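Local atomic coordinates of magnesium and cobalt efflux protein CorC (Neisseria meningitidis serogroup B, PDB entry 3OI8), a protein that probably takes part in the transport of magnesium and cobalt ions, and carries a pair of CBS domains that here binds adenosine. Residues L38-A43 with K119-L124; M50-E55 with P75-D80; D82-I87 with R110-V115; H134-I139 with G147-E152. All coordinates share one frame; numbering follows the deposited sequence.

Contact 1: L38-A43 with K119-L124; sequences LEVRDA and KSLTAL
Lys119 meets Val40 through its carbonyl: Lys119 O accepts the N-H of Val40 at 2.8 Å, with the donor almost straight out from the carbonyl, a C=O...N angle of 168°. Glu39 CA presses on the same oxygen, 3.2 Å from Lys119 O, as a CA-H...O contact. The lysine side chain touches Val40 CG2 with its CB and then leads off to a salt bridge with Glu127. Ser120 forms a single beta bridge with Glu39 and is also the N-cap of helix 121-130, its OG accepting Ala123 N at 2.9 Å. Within 38-43, Asp42 OD2 receives the N-H of Glu39 on its anti lone pair, which fastens the tight turn. That turn carries the chain from helix 23-35 into strand 45-46, which pairs with strand 145-150, so an early strand of the first CBS domain joins the sheet of the second. Leu121 N gives a nearly linear bond to Leu38 O, 3.0 Å long, although the donor sits well above the carbonyl plane. A water donates to Leu38 O as well and accepts from Thr122 N. The Leu121 side chain splits its two methyls: CD1 lies 3.5 Å from Leu38 CB and also reaches Ala43 CB, while CD2 sits over the Glu39 carbonyl. Phe35 and Ile154 pack on the same leucine. Leu124 holds CG anti to its backbone N (chi1 -174°), which sends CD2 toward Val40, 3.8 Å from Val40 CG2, the two side chains crossing at about a right angle beside Val149.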
# COMPACT_ATOMS: atom_id res chain seq x y z
N LEU A 38 6.67 -17.26 -3.89
CA LEU A 38 6.25 -16.51 -5.07
C LEU A 38 7.33 -15.59 -5.61
O LEU A 38 8.18 -15.08 -4.86
CB LEU A 38 5.01 -15.69 -4.75
CG LEU A 38 3.75 -16.39 -4.25
CD1 LEU A 38 2.71 -15.33 -3.90
CD2 LEU A 38 3.20 -17.35 -5.29
N GLU A 39 7.28 -15.36 -6.91
CA GLU A 39 8.21 -14.47 -7.57
C GLU A 39 7.46 -13.33 -8.25
O GLU A 39 6.23 -13.38 -8.38
CB GLU A 39 9.05 -15.24 -8.60
CG GLU A 39 9.77 -16.45 -8.01
CD GLU A 39 10.66 -17.16 -9.03
OE1 GLU A 39 10.21 -17.36 -10.18
OE2 GLU A 39 11.80 -17.52 -8.67
N VAL A 40 8.19 -12.32 -8.69
CA VAL A 40 7.60 -11.20 -9.42
C VAL A 40 6.67 -11.71 -10.52
O VAL A 40 5.57 -11.20 -10.69
CB VAL A 40 8.68 -10.27 -10.01
CG1 VAL A 40 8.09 -9.33 -11.04
CG2 VAL A 40 9.37 -9.50 -8.88
N ARG A 41 7.12 -12.73 -11.25
CA ARG A 41 6.32 -13.39 -12.29
C ARG A 41 4.88 -13.62 -11.88
O ARG A 41 3.96 -13.49 -12.69
CB ARG A 41 6.89 -14.77 -12.61
CG ARG A 41 8.09 -14.77 -13.50
CD ARG A 41 8.26 -16.13 -14.17
NE ARG A 41 9.55 -16.21 -14.83
CZ ARG A 41 10.67 -16.52 -14.18
NH1 ARG A 41 10.63 -16.77 -12.88
NH2 ARG A 41 11.83 -16.57 -14.83
N ASP A 42 4.69 -14.02 -10.62
CA ASP A 42 3.40 -14.48 -10.15
C ASP A 42 2.41 -13.35 -9.84
O ASP A 42 1.21 -13.60 -9.67
CB ASP A 42 3.58 -15.39 -8.93
CG ASP A 42 4.49 -16.59 -9.22
OD1 ASP A 42 4.18 -17.38 -10.13
OD2 ASP A 42 5.53 -16.75 -8.53
N ALA A 43 2.90 -12.11 -9.77
CA ALA A 43 2.05 -10.99 -9.32
C ALA A 43 2.03 -9.84 -10.31
O ALA A 43 1.28 -8.88 -10.13
CB ALA A 43 2.50 -10.47 -7.94
N LYS A 119 12.74 -12.51 -9.37
CA LYS A 119 12.94 -11.96 -8.04
C LYS A 119 11.84 -12.39 -7.05
O LYS A 119 10.65 -12.39 -7.39
CB LYS A 119 13.03 -10.43 -8.13
CG LYS A 119 13.25 -9.77 -6.77
CD LYS A 119 13.06 -8.28 -6.89
CE LYS A 119 14.39 -7.58 -6.94
NZ LYS A 119 15.05 -7.60 -5.62
N SER A 120 12.23 -12.77 -5.84
CA SER A 120 11.25 -13.20 -4.85
C SER A 120 10.36 -12.04 -4.41
O SER A 120 10.83 -10.92 -4.26
CB SER A 120 11.94 -13.81 -3.62
OG SER A 120 12.40 -12.80 -2.74
N LEU A 121 9.07 -12.31 -4.22
CA LEU A 121 8.16 -11.30 -3.72
C LEU A 121 8.54 -10.80 -2.33
O LEU A 121 8.30 -9.63 -2.01
CB LEU A 121 6.71 -11.80 -3.72
CG LEU A 121 6.02 -11.99 -5.07
CD1 LEU A 121 4.53 -12.21 -4.85
CD2 LEU A 121 6.25 -10.79 -5.98
N THR A 122 9.12 -11.67 -1.50
CA THR A 122 9.61 -11.24 -0.19
C THR A 122 10.70 -10.18 -0.32
O THR A 122 10.71 -9.20 0.42
CB THR A 122 10.15 -12.41 0.66
OG1 THR A 122 11.10 -13.15 -0.10
CG2 THR A 122 9.01 -13.33 1.09
N ALA A 123 11.63 -10.37 -1.26
CA ALA A 123 12.65 -9.34 -1.50
C ALA A 123 12.03 -8.07 -2.07
O ALA A 123 12.40 -6.95 -1.70
CB ALA A 123 13.73 -9.85 -2.46
N LEU A 124 11.11 -8.24 -3.01
CA LEU A 124 10.45 -7.08 -3.60
C LEU A 124 9.72 -6.30 -2.51
O LEU A 124 9.81 -5.07 -2.45
CB LEU A 124 9.48 -7.50 -4.70
CG LEU A 124 8.84 -6.35 -5.49
CD1 LEU A 124 9.90 -5.45 -6.14
CD2 LEU A 124 7.93 -6.92 -6.55
O HOH W 1 8.52 -14.69 -2.16

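Contact 2: M50-E55 with P75-D80; sequences MNVLKE and PVIGED. With ADN (adenosine), chain C.
Ile77, which has the most surface buried here, lies against Val52 and Lys54 where strands 53-54 and 73-77 run parallel, the two strands of a beta-alpha-beta unit whose helix is 59-69. Its backbone is held at both ends: Ile77 N donates to Leu53 O at 2.8 Å, and Ile77 O accepts Glu55 N at 2.9 Å. With CG1 set between the backbone N and the carbonyl carbon (chi1 61°), the side chain swings over the neighbouring strand. Its methyl CD1 then touches Val52 CG2 at 3.9 Å and Lys54 CD at 3.7 Å. Isoleucine and lysine lie side by side and point the same way, so the aliphatic part of Lys54 covers the isoleucine on this face. Leu53 and Val76 point to the other face, where CB of Leu53 leans on CG2 of Val76, and Ile62 and Tyr65 of the helix close over the leucine.

Pro75 supplies the first rung of the ladder, Pro75 O taking the N-H of Leu53 at 3.0 Å. Its ring crosses Val52 CG1 at about a right angle with CB and CG, while CD turns to the ligand, 3.7 Å from adenosine N6. Next to it the main chain of Asn51 reads the adenine as a base pair would, leaving the asparagine side chain to hydrogen-bond His71, which itself binds adenosine. Asn51 O accepts from adenosine N6 at 3.1 Å, and Asn51 N donates to adenosine N1 at 2.7 Å.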
# COMPACT_ATOMS: atom_id res chain seq x y z
N MSE A 50 -0.39 -3.31 -19.54
CA MSE A 50 -0.12 -2.15 -18.69
C MSE A 50 -0.78 -0.91 -19.25
O MSE A 50 -0.85 -0.74 -20.47
CB MSE A 50 1.38 -1.87 -18.63
CG MSE A 50 2.23 -3.04 -18.28
SE MSE A 50 4.07 -2.43 -18.34
CE MSE A 50 4.17 -1.92 -20.21
N ASN A 51 -1.25 -0.02 -18.38
CA ASN A 51 -1.73 1.29 -18.80
C ASN A 51 -0.58 2.28 -18.69
O ASN A 51 -0.09 2.53 -17.58
CB ASN A 51 -2.91 1.76 -17.93
CG ASN A 51 -4.17 0.95 -18.17
OD1 ASN A 51 -4.83 0.52 -17.22
ND2 ASN A 51 -4.52 0.73 -19.44
N VAL A 52 -0.14 2.83 -19.83
CA VAL A 52 1.02 3.73 -19.84
C VAL A 52 0.67 5.13 -20.37
O VAL A 52 -0.38 5.33 -20.99
CB VAL A 52 2.16 3.15 -20.71
CG1 VAL A 52 2.60 1.79 -20.17
CG2 VAL A 52 1.71 3.04 -22.17
N LEU A 53 1.57 6.09 -20.15
CA LEU A 53 1.40 7.44 -20.71
C LEU A 53 2.51 7.72 -21.71
O LEU A 53 3.65 7.30 -21.49
CB LEU A 53 1.48 8.48 -19.59
CG LEU A 53 0.46 8.29 -18.45
CD1 LEU A 53 0.74 9.28 -17.33
CD2 LEU A 53 -0.96 8.47 -18.98
N LYS A 54 2.18 8.42 -22.80
CA LYS A 54 3.18 8.77 -23.81
C LYS A 54 3.93 10.02 -23.38
O LYS A 54 3.34 10.97 -22.87
CB LYS A 54 2.54 9.04 -25.18
CG LYS A 54 1.50 8.04 -25.66
CD LYS A 54 1.93 6.60 -25.51
CE LYS A 54 0.79 5.67 -25.92
NZ LYS A 54 0.86 4.31 -25.30
N GLU A 55 5.23 9.99 -23.60
CA GLU A 55 6.15 11.08 -23.28
C GLU A 55 5.57 12.47 -23.58
O GLU A 55 5.62 13.37 -22.74
CB GLU A 55 7.42 10.86 -24.13
CG GLU A 55 8.66 11.63 -23.71
CD GLU A 55 9.91 11.24 -24.52
OE1 GLU A 55 9.78 10.53 -25.55
OE2 GLU A 55 11.02 11.64 -24.12
N PRO A 75 3.67 3.99 -15.79
CA PRO A 75 4.92 4.06 -16.55
C PRO A 75 4.76 5.10 -17.65
O PRO A 75 3.69 5.20 -18.25
CB PRO A 75 5.00 2.68 -17.23
CG PRO A 75 4.08 1.79 -16.42
CD PRO A 75 2.99 2.68 -15.91
N VAL A 76 5.81 5.85 -17.94
CA VAL A 76 5.77 6.80 -19.05
C VAL A 76 6.73 6.27 -20.11
O VAL A 76 7.86 5.92 -19.79
CB VAL A 76 6.18 8.21 -18.61
CG1 VAL A 76 6.33 9.14 -19.83
CG2 VAL A 76 5.14 8.79 -17.63
N ILE A 77 6.27 6.21 -21.36
CA ILE A 77 7.05 5.56 -22.42
C ILE A 77 7.48 6.52 -23.52
O ILE A 77 6.88 7.59 -23.73
CB ILE A 77 6.28 4.40 -23.08
CG1 ILE A 77 5.00 4.92 -23.74
CG2 ILE A 77 6.01 3.30 -22.08
CD1 ILE A 77 4.40 4.00 -24.78
N GLY A 78 8.53 6.12 -24.22
CA GLY A 78 9.00 6.84 -25.38
C GLY A 78 8.36 6.20 -26.60
O GLY A 78 7.16 6.32 -26.81
N GLU A 79 9.17 5.50 -27.40
CA GLU A 79 8.69 4.97 -28.67
C GLU A 79 7.65 3.86 -28.52
O GLU A 79 6.73 3.74 -29.33
CB GLU A 79 9.85 4.45 -29.52
CG GLU A 79 9.37 3.79 -30.80
CD GLU A 79 10.48 3.09 -31.56
OE1 GLU A 79 10.38 3.00 -32.81
OE2 GLU A 79 11.45 2.64 -30.91
N ASP A 80 7.82 3.05 -27.49
CA ASP A 80 6.92 1.94 -27.20
C ASP A 80 7.21 1.44 -25.78
O ASP A 80 8.01 2.03 -25.05
CB ASP A 80 7.07 0.80 -28.23
CG ASP A 80 8.47 0.24 -28.29
OD1 ASP A 80 9.21 0.35 -27.29
OD2 ASP A 80 8.84 -0.32 -29.35
O5' ADN C . -5.24 0.17 -9.83
C5' ADN C . -6.04 -0.90 -9.39
C4' ADN C . -5.39 -2.25 -9.82
O4' ADN C . -4.99 -2.20 -11.22
C3' ADN C . -4.14 -2.56 -8.97
O3' ADN C . -4.45 -3.52 -8.00
C2' ADN C . -3.13 -3.11 -9.96
O2' ADN C . -3.23 -4.52 -10.01
C1' ADN C . -3.57 -2.56 -11.31
N9 ADN C . -2.78 -1.40 -11.71
C8 ADN C . -2.35 -0.23 -10.84
N7 ADN C . -1.60 0.74 -11.72
C5 ADN C . -1.58 0.16 -13.14
C6 ADN C . -0.98 0.69 -14.48
N6 ADN C . -0.31 2.00 -14.50
N1 ADN C . -1.12 -0.09 -15.70
C2 ADN C . -1.86 -1.42 -15.69
N3 ADN C . -2.46 -1.94 -14.38
C4 ADN C . -2.31 -1.15 -13.13
O HOH W 2 5.32 8.14 -26.43

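Contact 3: D82-I87 with R110-V115; sequences DEVLGI and RPAVFV
Ile87 N donates to Arg110 O at 2.7 Å, and the return bond, Arg110 N to Ile87 O, is 2.9 Å long. The two make one antiparallel hydrogen-bonded pair between strand 84-89, an outer strand of the first CBS sheet, and the connection that runs into strand 114-116 of the second. Both donors are tilted by about 20° from the carbonyl planes. Just before the pair, Leu85 and Gly86 together face Val76 in a classic beta bulge. Gly86 CA comes within 3.1 Å of Arg110 O.

Beyond the pair the chains diverge and the contact passes to side chains. Ala112 points its methyl at the strand: its CB lies 4.0 Å from Ile87 CD1 and somewhat farther from Val84 CG1, with Ile137 of the next strand packing on both Ile87 and Ala112. Ile87 CG1, anti to the carbonyl carbon (chi1 -49°), runs in over Ala112 CA. Arg110 CB lies near Ile87 O, and the extended chain leads away to a salt bridge with Asp92. Phe114 brings its ring edge to Val84, CZ being 4.3 Å from Val84 O. One water bridges the two chains, accepting from Ala112 N at 2.8 Å and donating to Leu85 O.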
# COMPACT_ATOMS: atom_id res chain seq x y z
N ASP A 82 8.86 -0.88 -24.62
CA ASP A 82 10.23 -1.30 -24.34
C ASP A 82 11.15 -0.11 -24.06
O ASP A 82 12.35 -0.28 -23.80
CB ASP A 82 10.76 -2.19 -25.49
CG ASP A 82 10.10 -3.56 -25.48
OD1 ASP A 82 9.90 -4.09 -24.36
OD2 ASP A 82 9.76 -4.08 -26.55
N GLU A 83 10.59 1.09 -24.10
CA GLU A 83 11.35 2.27 -23.71
C GLU A 83 10.63 3.01 -22.58
O GLU A 83 9.92 3.98 -22.82
CB GLU A 83 11.57 3.21 -24.92
CG GLU A 83 12.48 4.38 -24.57
CD GLU A 83 12.76 5.35 -25.71
OE1 GLU A 83 12.02 5.35 -26.73
OE2 GLU A 83 13.72 6.13 -25.58
N VAL A 84 10.78 2.53 -21.34
CA VAL A 84 10.12 3.17 -20.20
C VAL A 84 11.04 4.26 -19.69
O VAL A 84 12.20 4.01 -19.40
CB VAL A 84 9.79 2.17 -19.05
CG1 VAL A 84 9.19 2.93 -17.83
CG2 VAL A 84 8.83 1.09 -19.50
N LEU A 85 10.52 5.48 -19.61
CA LEU A 85 11.34 6.64 -19.27
C LEU A 85 11.27 6.96 -17.79
O LEU A 85 12.11 7.68 -17.25
CB LEU A 85 10.86 7.86 -20.07
CG LEU A 85 10.80 7.62 -21.58
CD1 LEU A 85 10.09 8.76 -22.29
CD2 LEU A 85 12.20 7.40 -22.13
N GLY A 86 10.24 6.44 -17.14
CA GLY A 86 9.97 6.85 -15.79
C GLY A 86 8.58 6.47 -15.33
O GLY A 86 7.82 5.82 -16.06
N ILE A 87 8.24 6.90 -14.12
CA ILE A 87 6.94 6.66 -13.52
C ILE A 87 6.31 8.02 -13.19
O ILE A 87 6.97 8.89 -12.63
CB ILE A 87 7.05 5.87 -12.19
CG1 ILE A 87 7.93 4.63 -12.35
CG2 ILE A 87 5.67 5.52 -11.66
CD1 ILE A 87 7.42 3.61 -13.35
N ARG A 110 9.30 10.56 -12.20
CA ARG A 110 10.26 9.91 -11.33
C ARG A 110 10.93 8.78 -12.07
O ARG A 110 10.34 8.21 -12.99
CB ARG A 110 9.56 9.39 -10.09
CG ARG A 110 8.87 10.49 -9.27
CD ARG A 110 7.89 9.89 -8.29
NE ARG A 110 7.04 10.89 -7.64
CZ ARG A 110 6.82 10.93 -6.33
NH1 ARG A 110 7.40 10.03 -5.53
NH2 ARG A 110 6.03 11.86 -5.81
N PRO A 111 12.17 8.43 -11.68
CA PRO A 111 12.90 7.31 -12.29
C PRO A 111 12.20 5.97 -12.00
O PRO A 111 11.61 5.80 -10.94
CB PRO A 111 14.26 7.35 -11.60
CG PRO A 111 14.07 8.18 -10.37
CD PRO A 111 12.99 9.15 -10.69
N ALA A 112 12.25 5.05 -12.95
CA ALA A 112 11.66 3.72 -12.78
C ALA A 112 12.64 2.78 -12.08
O ALA A 112 13.84 2.82 -12.34
CB ALA A 112 11.28 3.14 -14.13
N VAL A 113 12.12 1.95 -11.18
CA VAL A 113 12.91 0.87 -10.61
C VAL A 113 12.67 -0.39 -11.44
O VAL A 113 11.53 -0.69 -11.79
CB VAL A 113 12.53 0.63 -9.14
CG1 VAL A 113 13.19 -0.62 -8.62
CG2 VAL A 113 12.94 1.84 -8.31
N PHE A 114 13.74 -1.08 -11.82
CA PHE A 114 13.62 -2.27 -12.68
C PHE A 114 13.92 -3.55 -11.90
O PHE A 114 14.81 -3.56 -11.04
CB PHE A 114 14.55 -2.16 -13.89
CG PHE A 114 14.22 -1.00 -14.79
CD1 PHE A 114 13.19 -1.10 -15.71
CD2 PHE A 114 14.90 0.19 -14.70
CE1 PHE A 114 12.87 -0.03 -16.55
CE2 PHE A 114 14.59 1.26 -15.52
CZ PHE A 114 13.57 1.15 -16.44
N VAL A 115 13.17 -4.61 -12.17
CA VAL A 115 13.41 -5.90 -11.51
C VAL A 115 13.18 -7.03 -12.50
O VAL A 115 12.34 -6.89 -13.40
CB VAL A 115 12.48 -6.13 -10.30
CG1 VAL A 115 12.73 -5.08 -9.20
CG2 VAL A 115 11.02 -6.10 -10.75
O HOH W 3 13.69 5.81 -15.19

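Contact 4: H134-I139 with G147-E152; sequences HMAIVI and GLVTFE. With ADN (adenosine), chain C.
Strands 135-139 and 147-150 run antiparallel as a hairpin, their axes 4.3 Å apart at closest approach and 147° apart in direction. Ala136 and Val149 exchange a pair of backbone bonds, with Ala136 N to Val149 O at 2.8 Å; Val138 N gives a short one to Gly147 O, and the return from Gly147 N is weak. One more bond, from Phe151 N to His134 O, carries the pairing into the first turn of helix 151-154.

On one face Val138 CG2 and Val149 CG1 meet at 3.8 Å, crossing at about a right angle, with Ala136 CB also against Val149 CG1. Val40 and Leu124 cover this side. The other face belongs to the adenosine pocket of the CBS pair. Met135, a selenomethionine, bends at its last torsion (chi3 -70°), which brings CE to 3.7 Å from Thr150 CG2 and to 3.8 Å from adenosine N7. Leu148 puts CD1 against that same methyl and CD2 at 3.8 Å from adenosine N1. Thr150 caps the helix, its OG1 accepting from the N-H of Asp153, which binds adenosine.

At the helix end the edge of the His134 ring is turned to the face of Phe151 in an offset edge-to-face pair, planes at 81°. His134 NE2 is hydrogen-bonded to Glu152 of the second subunit, so this corner also reaches the dimer interface. Toward adenine the hairpin offers apolar groups, the Met135 methyl and Leu148, which suggests that it holds the base by packing, while hydrogen bonds with Asn51, His71, Arg73 and Asp153 hold the nucleoside's polar atoms.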
# COMPACT_ATOMS: atom_id res chain seq x y z
N HIS A 134 6.35 2.03 -4.84
CA HIS A 134 5.05 1.37 -5.02
C HIS A 134 4.94 0.54 -6.30
O HIS A 134 4.08 -0.34 -6.41
CB HIS A 134 3.92 2.40 -4.99
CG HIS A 134 3.63 2.92 -3.62
ND1 HIS A 134 4.08 4.14 -3.17
CD2 HIS A 134 2.96 2.36 -2.58
CE1 HIS A 134 3.68 4.32 -1.92
NE2 HIS A 134 3.00 3.26 -1.54
N MSE A 135 5.79 0.84 -7.27
CA MSE A 135 5.72 0.15 -8.55
C MSE A 135 7.12 -0.13 -9.07
O MSE A 135 8.03 0.68 -8.87
CB MSE A 135 4.89 0.97 -9.55
CG MSE A 135 5.02 0.57 -11.02
SE MSE A 135 3.92 1.68 -12.22
CE MSE A 135 2.15 1.04 -11.69
N ALA A 136 7.30 -1.28 -9.71
CA ALA A 136 8.55 -1.54 -10.41
C ALA A 136 8.21 -2.02 -11.82
O ALA A 136 7.11 -2.52 -12.07
CB ALA A 136 9.37 -2.59 -9.70
N ILE A 137 9.16 -1.86 -12.72
CA ILE A 137 9.00 -2.34 -14.09
C ILE A 137 9.75 -3.66 -14.17
O ILE A 137 10.91 -3.74 -13.77
CB ILE A 137 9.60 -1.35 -15.09
CG1 ILE A 137 8.94 0.04 -14.96
CG2 ILE A 137 9.56 -1.94 -16.51
CD1 ILE A 137 7.44 0.06 -15.23
N VAL A 138 9.08 -4.69 -14.69
CA VAL A 138 9.69 -6.00 -14.79
C VAL A 138 10.38 -6.14 -16.14
O VAL A 138 9.79 -5.83 -17.18
CB VAL A 138 8.64 -7.09 -14.60
CG1 VAL A 138 9.28 -8.49 -14.58
CG2 VAL A 138 7.88 -6.80 -13.29
N ILE A 139 11.63 -6.58 -16.11
CA ILE A 139 12.47 -6.69 -17.30
C ILE A 139 12.70 -8.17 -17.63
O ILE A 139 12.92 -8.97 -16.74
CB ILE A 139 13.84 -6.02 -17.03
CG1 ILE A 139 13.68 -4.53 -16.79
CG2 ILE A 139 14.81 -6.28 -18.18
CD1 ILE A 139 12.97 -3.81 -17.92
N GLY A 147 6.62 -6.48 -18.00
CA GLY A 147 5.41 -5.96 -17.41
C GLY A 147 5.74 -5.03 -16.26
O GLY A 147 6.82 -4.43 -16.23
N LEU A 148 4.83 -4.91 -15.31
CA LEU A 148 5.06 -4.06 -14.15
C LEU A 148 4.52 -4.81 -12.93
O LEU A 148 3.76 -5.78 -13.08
CB LEU A 148 4.40 -2.68 -14.32
CG LEU A 148 2.87 -2.57 -14.41
CD1 LEU A 148 2.21 -2.72 -13.04
CD2 LEU A 148 2.46 -1.22 -15.03
N VAL A 149 4.94 -4.39 -11.74
CA VAL A 149 4.46 -5.00 -10.50
C VAL A 149 4.29 -3.92 -9.45
O VAL A 149 5.08 -2.96 -9.39
CB VAL A 149 5.39 -6.18 -10.03
CG1 VAL A 149 6.83 -5.72 -9.84
CG2 VAL A 149 4.84 -6.85 -8.75
N THR A 150 3.22 -4.04 -8.65
CA THR A 150 2.91 -3.01 -7.66
C THR A 150 2.81 -3.56 -6.24
O THR A 150 2.47 -4.73 -6.02
CB THR A 150 1.57 -2.30 -7.99
OG1 THR A 150 0.48 -3.19 -7.70
CG2 THR A 150 1.50 -1.89 -9.48
N PHE A 151 3.12 -2.69 -5.29
CA PHE A 151 3.01 -2.95 -3.85
C PHE A 151 1.61 -3.42 -3.51
O PHE A 151 1.42 -4.46 -2.89
CB PHE A 151 3.35 -1.65 -3.10
CG PHE A 151 3.14 -1.73 -1.60
CD1 PHE A 151 4.03 -2.42 -0.79
CD2 PHE A 151 2.07 -1.07 -1.01
CE1 PHE A 151 3.83 -2.49 0.59
CE2 PHE A 151 1.87 -1.13 0.36
CZ PHE A 151 2.75 -1.84 1.17
N GLU A 152 0.61 -2.67 -3.96
CA GLU A 152 -0.77 -2.99 -3.59
C GLU A 152 -1.21 -4.35 -4.12
O GLU A 152 -2.03 -5.02 -3.50
CB GLU A 152 -1.72 -1.86 -4.02
CG GLU A 152 -1.40 -0.54 -3.31
CD GLU A 152 -2.47 0.52 -3.49
OE1 GLU A 152 -2.42 1.54 -2.77
OE2 GLU A 152 -3.36 0.34 -4.35
O5' ADN C . -5.24 0.17 -9.83
C5' ADN C . -6.04 -0.90 -9.39
C4' ADN C . -5.39 -2.25 -9.82
O4' ADN C . -4.99 -2.20 -11.22
C3' ADN C . -4.14 -2.56 -8.97
O3' ADN C . -4.45 -3.52 -8.00
C2' ADN C . -3.13 -3.11 -9.96
O2' ADN C . -3.23 -4.52 -10.01
C1' ADN C . -3.57 -2.56 -11.31
N9 ADN C . -2.78 -1.40 -11.71
C8 ADN C . -2.35 -0.23 -10.84
N7 ADN C . -1.60 0.74 -11.72
C5 ADN C . -1.58 0.16 -13.14
C6 ADN C . -0.98 0.69 -14.48
N6 ADN C . -0.31 2.00 -14.50
N1 ADN C . -1.12 -0.09 -15.70
C2 ADN C . -1.86 -1.42 -15.69
N3 ADN C . -2.46 -1.94 -14.38
C4 ADN C . -2.31 -1.15 -13.13
O HOH W 4 0.83 0.15 -5.30

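In the fold
After helices 5-17 and 23-35, the turn at 38-43 opens contact 1, which closes across 75 intervening residues at the start of helix 121-130. Contacts 2 and 3 both fall within that long loop, one following the other: contact 2 pairs two strands of the first CBS sheet, and contact 3 leads from its outer strand toward the second. Contact 4 comes after contact 1 has closed, and none of the loops cross. Leu85 and Gly86 bond to Val76, joining contacts 2 and 3, while Val113 and Val115 bond to Ile137 and Ile139, joining 3 and 4. Val40 packs on Val138, bringing contact 1 to the hairpin; contacts 2 and 4 share the adenosine between the two CBS halves.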